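Local coordinates for protein Rab3 interacting molecule variant 2 (PDB 4TS6) that probably takes part in organising neurotransmitter release at presynaptic active zones, represented here by its C2A domain, at residues P46-F51 with V96-Y101; S60-K65 with F79-L84. One frame throughout, in Å; residues are numbered along the deposited sequence.

Interaction 1: P46-F51 with V96-Y101; sequences PYAKVF and VTLWDY
Tyr47 and Trp99 form a hydrogen-bonded pair of two antiparallel strands, and on the same face of the sheet their side chains cross obliquely. What lies over the phenol ring is not the indole but the beta carbon that carries it: Trp99 CB comes within 3.3 Å of Tyr47 CZ, displaced toward the hydroxyl end of the ring, in a CH-pi contact. The indole runs on nearly parallel to the phenol yet slid aside, its five-membered ring centred 5.3 Å from the Tyr47 ring centroid. The tyrosine reaches across because its CG stands between the backbone N and the carbonyl carbon (chi1 63°), which also sets CE1 3.9 Å from Tyr101 CB at the ring edge. Lys49, bent at chi2 and chi3, brings NZ over the indole in a cation-pi contact, 4.8 Å from the centroid of the Trp99 five-membered ring. Replacing Tyr47 with an alanine would probably leave Trp99 CB without its aromatic support and the amide of Asn107 without the hydroxyl it bonds. Beneath these groups, Tyr47 with Trp99 and Lys49 with Thr97 exchange four backbone hydrogen bonds. On the other face Ala48 CB meets Leu98 CD1 at 3.8 Å, and Val50 and Val96 lie side by side. That face packs against Leu29 of strand 24-33 in the opposing sheet of the C2 beta sandwich, while within their own sheet strand 62-63 flanks 46-53 and strand 108-116 flanks 93-100.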
ATOM      1  N   PRO A  46      11.452  -2.989   4.370  1.00 25.77           N
ATOM      2  CA  PRO A  46      10.037  -2.887   4.011  1.00 23.09           C
ATOM      3  C   PRO A  46       9.747  -2.722   2.516  1.00 19.95           C
ATOM      4  O   PRO A  46      10.443  -1.978   1.829  1.00 23.90           O
ATOM      5  CB  PRO A  46       9.574  -1.611   4.761  1.00 24.86           C
ATOM      6  CG  PRO A  46      10.720  -1.209   5.667  1.00 27.41           C
ATOM      7  CD  PRO A  46      11.952  -1.757   5.011  1.00 26.31           C
ATOM      8  N   TYR A  47       8.731  -3.429   2.031  1.00 18.70           N
ATOM      9  CA  TYR A  47       8.138  -3.184   0.718  1.00 18.48           C
ATOM     10  C   TYR A  47       6.660  -3.364   0.885  1.00 23.60           C
ATOM     11  O   TYR A  47       6.206  -3.933   1.885  1.00 21.36           O
ATOM     12  CB  TYR A  47       8.640  -4.153  -0.358  1.00 18.58           C
ATOM     13  CG  TYR A  47       8.303  -5.612  -0.107  1.00 22.23           C
ATOM     14  CD1 TYR A  47       9.112  -6.406   0.696  1.00 21.28           C
ATOM     15  CD2 TYR A  47       7.186  -6.199  -0.691  1.00 24.84           C
ATOM     16  CE1 TYR A  47       8.815  -7.764   0.908  1.00 25.32           C
ATOM     17  CE2 TYR A  47       6.876  -7.536  -0.477  1.00 22.63           C
ATOM     18  CZ  TYR A  47       7.690  -8.313   0.316  1.00 23.70           C
ATOM     19  OH  TYR A  47       7.371  -9.653   0.511  1.00 18.47           O
ATOM     20  N   ALA A  48       5.894  -2.885  -0.095  1.00 17.82           N
ATOM     21  CA  ALA A  48       4.454  -2.973   0.018  1.00 15.47           C
ATOM     22  C   ALA A  48       3.881  -3.712  -1.162  1.00 21.05           C
ATOM     23  O   ALA A  48       4.423  -3.664  -2.265  1.00 21.90           O
ATOM     24  CB  ALA A  48       3.842  -1.584   0.135  1.00 23.89           C
ATOM     25  N   LYS A  49       2.788  -4.422  -0.919  1.00 18.18           N
ATOM     26  CA  LYS A  49       2.060  -5.048  -1.995  1.00 16.03           C
ATOM     27  C   LYS A  49       0.687  -4.404  -2.019  1.00 20.75           C
ATOM     28  O   LYS A  49       0.130  -4.087  -0.970  1.00 23.72           O
ATOM     29  CB  LYS A  49       1.938  -6.556  -1.742  1.00 20.70           C
ATOM     30  CG  LYS A  49       2.592  -7.409  -2.809  1.00 42.23           C
ATOM     31  CD  LYS A  49       3.362  -8.595  -2.239  1.00 48.47           C
ATOM     32  CE  LYS A  49       2.462  -9.707  -1.727  1.00 56.78           C
ATOM     33  NZ  LYS A  49       3.241 -10.973  -1.485  1.00 51.33           N
ATOM     34  N   VAL A  50       0.134  -4.202  -3.210  1.00 21.29           N
ATOM     35  CA  VAL A  50      -1.190  -3.582  -3.309  1.00 17.24           C
ATOM     36  C   VAL A  50      -2.049  -4.460  -4.197  1.00 22.20           C
ATOM     37  O   VAL A  50      -1.583  -4.927  -5.242  1.00 18.68           O
ATOM     38  CB  VAL A  50      -1.108  -2.200  -3.963  1.00 21.23           C
ATOM     39  CG1 VAL A  50      -2.477  -1.509  -3.965  1.00 24.44           C
ATOM     40  CG2 VAL A  50      -0.078  -1.342  -3.246  1.00 26.39           C
ATOM     41  N   PHE A  51      -3.296  -4.692  -3.782  1.00 18.66           N
ATOM     42  CA  PHE A  51      -4.254  -5.419  -4.615  1.00 22.18           C
ATOM     43  C   PHE A  51      -5.514  -4.607  -4.710  1.00 26.22           C
ATOM     44  O   PHE A  51      -5.888  -3.948  -3.736  1.00 21.78           O
ATOM     45  CB  PHE A  51      -4.617  -6.755  -3.971  1.00 23.14           C
ATOM     46  CG  PHE A  51      -3.603  -7.825  -4.194  1.00 24.50           C
ATOM     47  CD1 PHE A  51      -2.529  -7.968  -3.334  1.00 27.11           C
ATOM     48  CD2 PHE A  51      -3.725  -8.690  -5.266  1.00 29.11           C
ATOM     49  CE1 PHE A  51      -1.581  -8.972  -3.545  1.00 30.18           C
ATOM     50  CE2 PHE A  51      -2.793  -9.692  -5.484  1.00 28.45           C
ATOM     51  CZ  PHE A  51      -1.721  -9.827  -4.618  1.00 30.91           C
ATOM     52  N   VAL A  96      -3.504  -2.655   0.932  1.00 20.88           N
ATOM     53  CA  VAL A  96      -2.076  -2.362   0.898  1.00 19.78           C
ATOM     54  C   VAL A  96      -1.449  -3.073   2.084  1.00 22.73           C
ATOM     55  O   VAL A  96      -1.823  -2.833   3.237  1.00 21.01           O
ATOM     56  CB  VAL A  96      -1.799  -0.846   1.035  1.00 23.03           C
ATOM     57  CG1 VAL A  96      -0.284  -0.582   0.965  1.00 26.54           C
ATOM     58  CG2 VAL A  96      -2.548  -0.044  -0.047  1.00 22.53           C
ATOM     59  N   THR A  97      -0.497  -3.953   1.811  0.53 20.78           N
ATOM     60  CA  THR A  97       0.118  -4.719   2.880  0.53 20.20           C
ATOM     61  C   THR A  97       1.614  -4.456   2.913  0.53 20.81           C
ATOM     62  O   THR A  97       2.273  -4.508   1.876  0.53 24.07           O
ATOM     63  CB  THR A  97      -0.126  -6.218   2.690  0.53 21.72           C
ATOM     64  OG1 THR A  97      -1.532  -6.463   2.534  0.53 23.18           O
ATOM     65  CG2 THR A  97       0.382  -6.983   3.878  0.53 20.25           C
ATOM     66  N   LEU A  98       2.144  -4.167   4.101  1.00 19.18           N
ATOM     67  CA  LEU A  98       3.587  -3.995   4.279  1.00 24.13           C
ATOM     68  C   LEU A  98       4.225  -5.297   4.731  1.00 20.33           C
ATOM     69  O   LEU A  98       3.702  -5.977   5.618  1.00 21.98           O
ATOM     70  CB  LEU A  98       3.898  -2.910   5.318  1.00 25.19           C
ATOM     71  CG  LEU A  98       4.232  -1.523   4.774  1.00 40.10           C
ATOM     72  CD1 LEU A  98       3.142  -1.078   3.852  1.00 34.47           C
ATOM     73  CD2 LEU A  98       4.404  -0.509   5.894  1.00 46.10           C
ATOM     74  N   TRP A  99       5.390  -5.585   4.159  1.00 19.54           N
ATOM     75  CA  TRP A  99       6.120  -6.819   4.392  1.00 20.15           C
ATOM     76  C   TRP A  99       7.570  -6.501   4.683  1.00 25.24           C
ATOM     77  O   TRP A  99       8.094  -5.511   4.177  1.00 22.40           O
ATOM     78  CB  TRP A  99       6.054  -7.660   3.135  1.00 17.60           C
ATOM     79  CG  TRP A  99       4.651  -8.067   2.785  1.00 17.45           C
ATOM     80  CD1 TRP A  99       3.777  -7.419   1.956  1.00 22.44           C
ATOM     81  CD2 TRP A  99       3.963  -9.212   3.286  1.00 23.05           C
ATOM     82  NE1 TRP A  99       2.585  -8.109   1.908  1.00 25.80           N
ATOM     83  CE2 TRP A  99       2.674  -9.211   2.723  1.00 19.14           C
ATOM     84  CE3 TRP A  99       4.319 -10.252   4.155  1.00 19.86           C
ATOM     85  CZ2 TRP A  99       1.735 -10.211   2.998  1.00 27.84           C
ATOM     86  CZ3 TRP A  99       3.385 -11.238   4.431  1.00 28.87           C
ATOM     87  CH2 TRP A  99       2.114 -11.211   3.855  1.00 28.35           C
ATOM     88  N   ASP A 100       8.215  -7.344   5.484  1.00 21.97           N
ATOM     89  CA  ASP A 100       9.610  -7.144   5.860  1.00 21.30           C
ATOM     90  C   ASP A 100      10.371  -8.160   5.043  1.00 30.16           C
ATOM     91  O   ASP A 100      10.178  -9.355   5.214  1.00 22.65           O
ATOM     92  CB  ASP A 100       9.785  -7.400   7.354  1.00 22.57           C
ATOM     93  CG  ASP A 100      11.202  -7.152   7.839  1.00 25.38           C
ATOM     94  OD1 ASP A 100      12.030  -6.607   7.073  1.00 30.18           O
ATOM     95  OD2 ASP A 100      11.503  -7.502   9.004  1.00 28.67           O
ATOM     96  N   TYR A 101      11.171  -7.695   4.093  1.00 23.11           N
ATOM     97  CA  TYR A 101      11.928  -8.617   3.256  1.00 26.42           C
ATOM     98  C   TYR A 101      13.007  -9.346   4.056  1.00 30.78           C
ATOM     99  O   TYR A 101      13.909  -8.724   4.638  1.00 27.43           O
ATOM    100  CB  TYR A 101      12.531  -7.885   2.059  1.00 24.89           C
ATOM    101  CG  TYR A 101      13.531  -8.697   1.280  1.00 25.58           C
ATOM    102  CD1 TYR A 101      13.121  -9.730   0.452  1.00 35.61           C
ATOM    103  CD2 TYR A 101      14.883  -8.416   1.354  1.00 30.59           C
ATOM    104  CE1 TYR A 101      14.046 -10.479  -0.274  1.00 39.36           C
ATOM    105  CE2 TYR A 101      15.808  -9.150   0.635  1.00 44.67           C
ATOM    106  CZ  TYR A 101      15.381 -10.180  -0.177  1.00 41.19           C
ATOM    107  OH  TYR A 101      16.303 -10.904  -0.891  1.00 40.45           O
TER

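Interaction 2: S60-K65 with F79-L84; sequences SKRRTK and FVYSGL
Ser60 meets Tyr81 through its backbone: the phenol hydroxyl donates to the carbonyl, Tyr81 OH lying 2.7 Å from Ser60 O almost in line with the C=O bond, and the oxygen sits in the plane of the ring at its edge. The serine's own hydroxyl turns to Leu52 N. Lys61 contributes its carbonyl, which accepts a bond from Arg62 NH1, the donor standing well above the carbonyl plane; Lys59 O is a second acceptor for NH1. Arg62 carries most of the contact. Its CB is centred over one face of Phe79, 3.7 Å from the ring centroid, and the bend at chi2 (-66°) folds the rest of the chain back toward Val80 and Tyr81. There NH2 donates to Val80 O at 2.8 Å, while Tyr81 lies off-centre over one guanidinium face, the two planes inclined by 32° in a cation-pi contact. NE is held by a water that also accepts from Val80 N, and a weak bond from NH2 reaches a second water, bound in turn by Ser82 N. The arginine thus bridges the edges of the C2 beta sandwich: strand 62-63 is outermost in one sheet and 74-81 in the other, and no backbone-to-backbone hydrogen bond joins the two segments; side chains, reaching partly to backbone carbonyls, and two waters do. The CB of Arg63 points away from 79-84, and its side chain makes a cation-pi contact with Tyr47, but its carbonyl O stays 3.5 Å from Phe79 CZ. Thr64 then closes on the same ring from its edge, CG2 lying in the ring plane 3.9 Å from Phe79 CZ. The other branch, OG1, donates to Lys65 O and has Ala48 N as its outside partner, and Lys65 NZ goes on to bond Trp75 O.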
ATOM      1  N   SER A  60      -3.984  -7.785 -10.626  0.58 35.88           N
ATOM      2  CA  SER A  60      -4.348  -6.817  -9.598  0.58 27.77           C
ATOM      3  C   SER A  60      -3.139  -6.438  -8.741  0.58 30.46           C
ATOM      4  O   SER A  60      -3.105  -5.379  -8.113  0.58 34.99           O
ATOM      5  CB  SER A  60      -5.454  -7.400  -8.718  0.58 30.48           C
ATOM      6  OG  SER A  60      -5.774  -6.533  -7.645  0.58 18.02           O
ATOM      7  N   LYS A  61      -2.141  -7.311  -8.734  1.00 22.15           N
ATOM      8  CA  LYS A  61      -0.951  -7.138  -7.898  1.00 19.64           C
ATOM      9  C   LYS A  61      -0.018  -6.003  -8.320  1.00 24.62           C
ATOM     10  O   LYS A  61       0.333  -5.872  -9.495  1.00 23.43           O
ATOM     11  CB  LYS A  61      -0.144  -8.449  -7.900  1.00 23.07           C
ATOM     12  CG  LYS A  61       1.099  -8.409  -7.020  1.00 34.99           C
ATOM     13  CD  LYS A  61       1.195  -9.683  -6.191  1.00 53.08           C
ATOM     14  CE  LYS A  61       2.451 -10.478  -6.454  1.00 63.97           C
ATOM     15  NZ  LYS A  61       2.435 -11.734  -5.640  1.00 73.45           N
ATOM     16  N   ARG A  62       0.399  -5.196  -7.346  1.00 19.58           N
ATOM     17  CA  ARG A  62       1.479  -4.233  -7.551  1.00 23.32           C
ATOM     18  C   ARG A  62       2.443  -4.389  -6.385  1.00 25.46           C
ATOM     19  O   ARG A  62       2.051  -4.805  -5.298  1.00 21.59           O
ATOM     20  CB  ARG A  62       0.944  -2.798  -7.566  1.00 22.49           C
ATOM     21  CG  ARG A  62      -0.097  -2.520  -8.643  1.00 22.83           C
ATOM     22  CD  ARG A  62       0.487  -2.619 -10.049  1.00 26.65           C
ATOM     23  NE  ARG A  62      -0.475  -2.108 -11.026  1.00 32.84           N
ATOM     24  CZ  ARG A  62      -1.412  -2.854 -11.598  1.00 32.19           C
ATOM     25  NH1 ARG A  62      -1.499  -4.148 -11.311  1.00 26.24           N
ATOM     26  NH2 ARG A  62      -2.260  -2.311 -12.460  1.00 30.31           N
ATOM     27  N   ARG A  63       3.705  -4.040  -6.594  1.00 20.36           N
ATOM     28  CA  ARG A  63       4.678  -4.210  -5.520  1.00 22.77           C
ATOM     29  C   ARG A  63       5.710  -3.090  -5.602  1.00 27.59           C
ATOM     30  O   ARG A  63       6.184  -2.767  -6.689  1.00 28.58           O
ATOM     31  CB  ARG A  63       5.334  -5.594  -5.684  1.00 23.67           C
ATOM     32  CG  ARG A  63       6.420  -5.886  -4.684  1.00 29.38           C
ATOM     33  CD  ARG A  63       7.198  -7.137  -5.050  1.00 33.62           C
ATOM     34  NE  ARG A  63       8.408  -7.258  -4.241  1.00 36.52           N
ATOM     35  CZ  ARG A  63       8.737  -8.348  -3.553  1.00 46.14           C
ATOM     36  NH1 ARG A  63       7.947  -9.415  -3.586  1.00 37.96           N
ATOM     37  NH2 ARG A  63       9.856  -8.370  -2.837  1.00 44.53           N
ATOM     38  N   THR A  64       6.039  -2.474  -4.468  1.00 23.31           N
ATOM     39  CA  THR A  64       7.040  -1.409  -4.450  1.00 21.94           C
ATOM     40  C   THR A  64       8.416  -2.022  -4.441  1.00 27.68           C
ATOM     41  O   THR A  64       8.570  -3.215  -4.173  1.00 28.30           O
ATOM     42  CB  THR A  64       6.949  -0.588  -3.165  1.00 26.93           C
ATOM     43  OG1 THR A  64       7.290  -1.432  -2.055  1.00 26.03           O
ATOM     44  CG2 THR A  64       5.535  -0.023  -2.966  1.00 24.32           C
ATOM     45  N   LYS A  65       9.430  -1.205  -4.694  1.00 26.53           N
ATOM     46  CA  LYS A  65      10.788  -1.655  -4.458  1.00 30.14           C
ATOM     47  C   LYS A  65      10.975  -1.863  -2.955  1.00 32.39           C
ATOM     48  O   LYS A  65      10.211  -1.348  -2.133  1.00 28.97           O
ATOM     49  CB  LYS A  65      11.796  -0.623  -4.968  1.00 32.94           C
ATOM     50  CG  LYS A  65      11.735   0.685  -4.208  1.00 50.07           C
ATOM     51  CD  LYS A  65      12.792   1.683  -4.670  1.00 67.22           C
ATOM     52  CE  LYS A  65      12.325   3.105  -4.387  1.00 66.36           C
ATOM     53  NZ  LYS A  65      10.951   3.309  -4.934  1.00 56.07           N
ATOM     54  N   PHE A  79       1.114   3.674  -8.676  1.00 25.88           N
ATOM     55  CA  PHE A  79       0.577   2.547  -9.434  1.00 23.91           C
ATOM     56  C   PHE A  79      -0.739   2.978 -10.059  1.00 29.37           C
ATOM     57  O   PHE A  79      -1.434   3.838  -9.522  1.00 24.86           O
ATOM     58  CB  PHE A  79       0.340   1.345  -8.518  1.00 25.12           C
ATOM     59  CG  PHE A  79       1.589   0.851  -7.822  1.00 24.68           C
ATOM     60  CD1 PHE A  79       2.663   0.364  -8.556  1.00 25.00           C
ATOM     61  CD2 PHE A  79       1.672   0.858  -6.439  1.00 27.95           C
ATOM     62  CE1 PHE A  79       3.819  -0.094  -7.912  1.00 23.09           C
ATOM     63  CE2 PHE A  79       2.814   0.398  -5.789  1.00 31.94           C
ATOM     64  CZ  PHE A  79       3.889  -0.079  -6.533  1.00 24.37           C
ATOM     65  N   VAL A  80      -1.083   2.381 -11.193  1.00 25.15           N
ATOM     66  CA  VAL A  80      -2.307   2.762 -11.894  1.00 24.69           C
ATOM     67  C   VAL A  80      -3.168   1.524 -12.144  1.00 29.18           C
ATOM     68  O   VAL A  80      -2.651   0.481 -12.546  1.00 31.64           O
ATOM     69  CB  VAL A  80      -1.982   3.458 -13.235  1.00 36.01           C
ATOM     70  CG1 VAL A  80      -3.251   3.742 -14.008  1.00 30.96           C
ATOM     71  CG2 VAL A  80      -1.234   4.749 -12.985  1.00 38.12           C
ATOM     72  N   TYR A  81      -4.466   1.633 -11.866  1.00 21.63           N
ATOM     73  CA  TYR A  81      -5.423   0.580 -12.194  1.00 23.99           C
ATOM     74  C   TYR A  81      -6.358   1.122 -13.254  1.00 23.45           C
ATOM     75  O   TYR A  81      -7.014   2.126 -13.019  1.00 23.26           O
ATOM     76  CB  TYR A  81      -6.233   0.195 -10.960  1.00 26.93           C
ATOM     77  CG  TYR A  81      -5.439  -0.590  -9.945  1.00 30.35           C
ATOM     78  CD1 TYR A  81      -5.192  -1.945 -10.134  1.00 24.19           C
ATOM     79  CD2 TYR A  81      -4.941   0.015  -8.801  1.00 22.09           C
ATOM     80  CE1 TYR A  81      -4.461  -2.683  -9.207  1.00 29.54           C
ATOM     81  CE2 TYR A  81      -4.202  -0.721  -7.857  1.00 24.28           C
ATOM     82  CZ  TYR A  81      -3.968  -2.068  -8.078  1.00 22.29           C
ATOM     83  OH  TYR A  81      -3.251  -2.815  -7.164  1.00 22.14           O
ATOM     84  N   SER A  82      -6.435   0.451 -14.398  1.00 22.53           N
ATOM     85  CA  SER A  82      -7.154   0.971 -15.559  1.00 26.24           C
ATOM     86  C   SER A  82      -8.512   0.315 -15.788  1.00 26.30           C
ATOM     87  O   SER A  82      -8.850  -0.685 -15.149  1.00 24.99           O
ATOM     88  CB  SER A  82      -6.284   0.795 -16.808  1.00 26.72           C
ATOM     89  OG  SER A  82      -5.019   1.394 -16.610  1.00 36.88           O
ATOM     90  N   GLY A  83      -9.301   0.885 -16.697  1.00 22.60           N
ATOM     91  CA  GLY A  83     -10.581   0.294 -17.067  1.00 24.38           C
ATOM     92  C   GLY A  83     -11.653   0.381 -15.992  1.00 23.37           C
ATOM     93  O   GLY A  83     -12.488  -0.523 -15.866  1.00 27.37           O
ATOM     94  N   LEU A  84     -11.675   1.491 -15.256  1.00 24.95           N
ATOM     95  CA  LEU A  84     -12.594   1.644 -14.122  1.00 24.12           C
ATOM     96  C   LEU A  84     -13.422   2.930 -14.184  1.00 27.59           C
ATOM     97  O   LEU A  84     -12.857   4.020 -14.259  1.00 28.15           O
ATOM     98  CB  LEU A  84     -11.785   1.641 -12.815  1.00 24.20           C
ATOM     99  CG  LEU A  84     -11.079   0.321 -12.503  1.00 27.20           C
ATOM    100  CD1 LEU A  84     -10.016   0.482 -11.425  1.00 28.05           C
ATOM    101  CD2 LEU A  84     -12.101  -0.732 -12.095  1.00 30.57           C
TER
HETATM  102  O   HOH W   1       0.751   0.442 -12.190  1.00 28.44           O
HETATM  103  O   HOH W   2      -4.890  -1.940 -14.531  1.00 33.94           O

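In the fold
Strand 46-53 stands between the two contacts: it pairs with 93-100 in interaction 1, and its other edge pairs with strand 62-63, which belongs to interaction 2. Their centres are about 13 Å apart, yet probable hydrogen bonds join them directly, Val50 N to Arg62 O at 2.9 Å and Ala48 N to Thr64 OG1 at 2.8 Å. Tyr81 OH also packs 3.3 Å from Val50 O. Interaction 1 thus knits one sheet, and interaction 2 ties its edge to the opposing sheet. Bound glycerol, probably from the crystallisation liquor, lies about 4 Å from the Trp99 side chain, and glycerol is also found about 5 Å from that of Arg63.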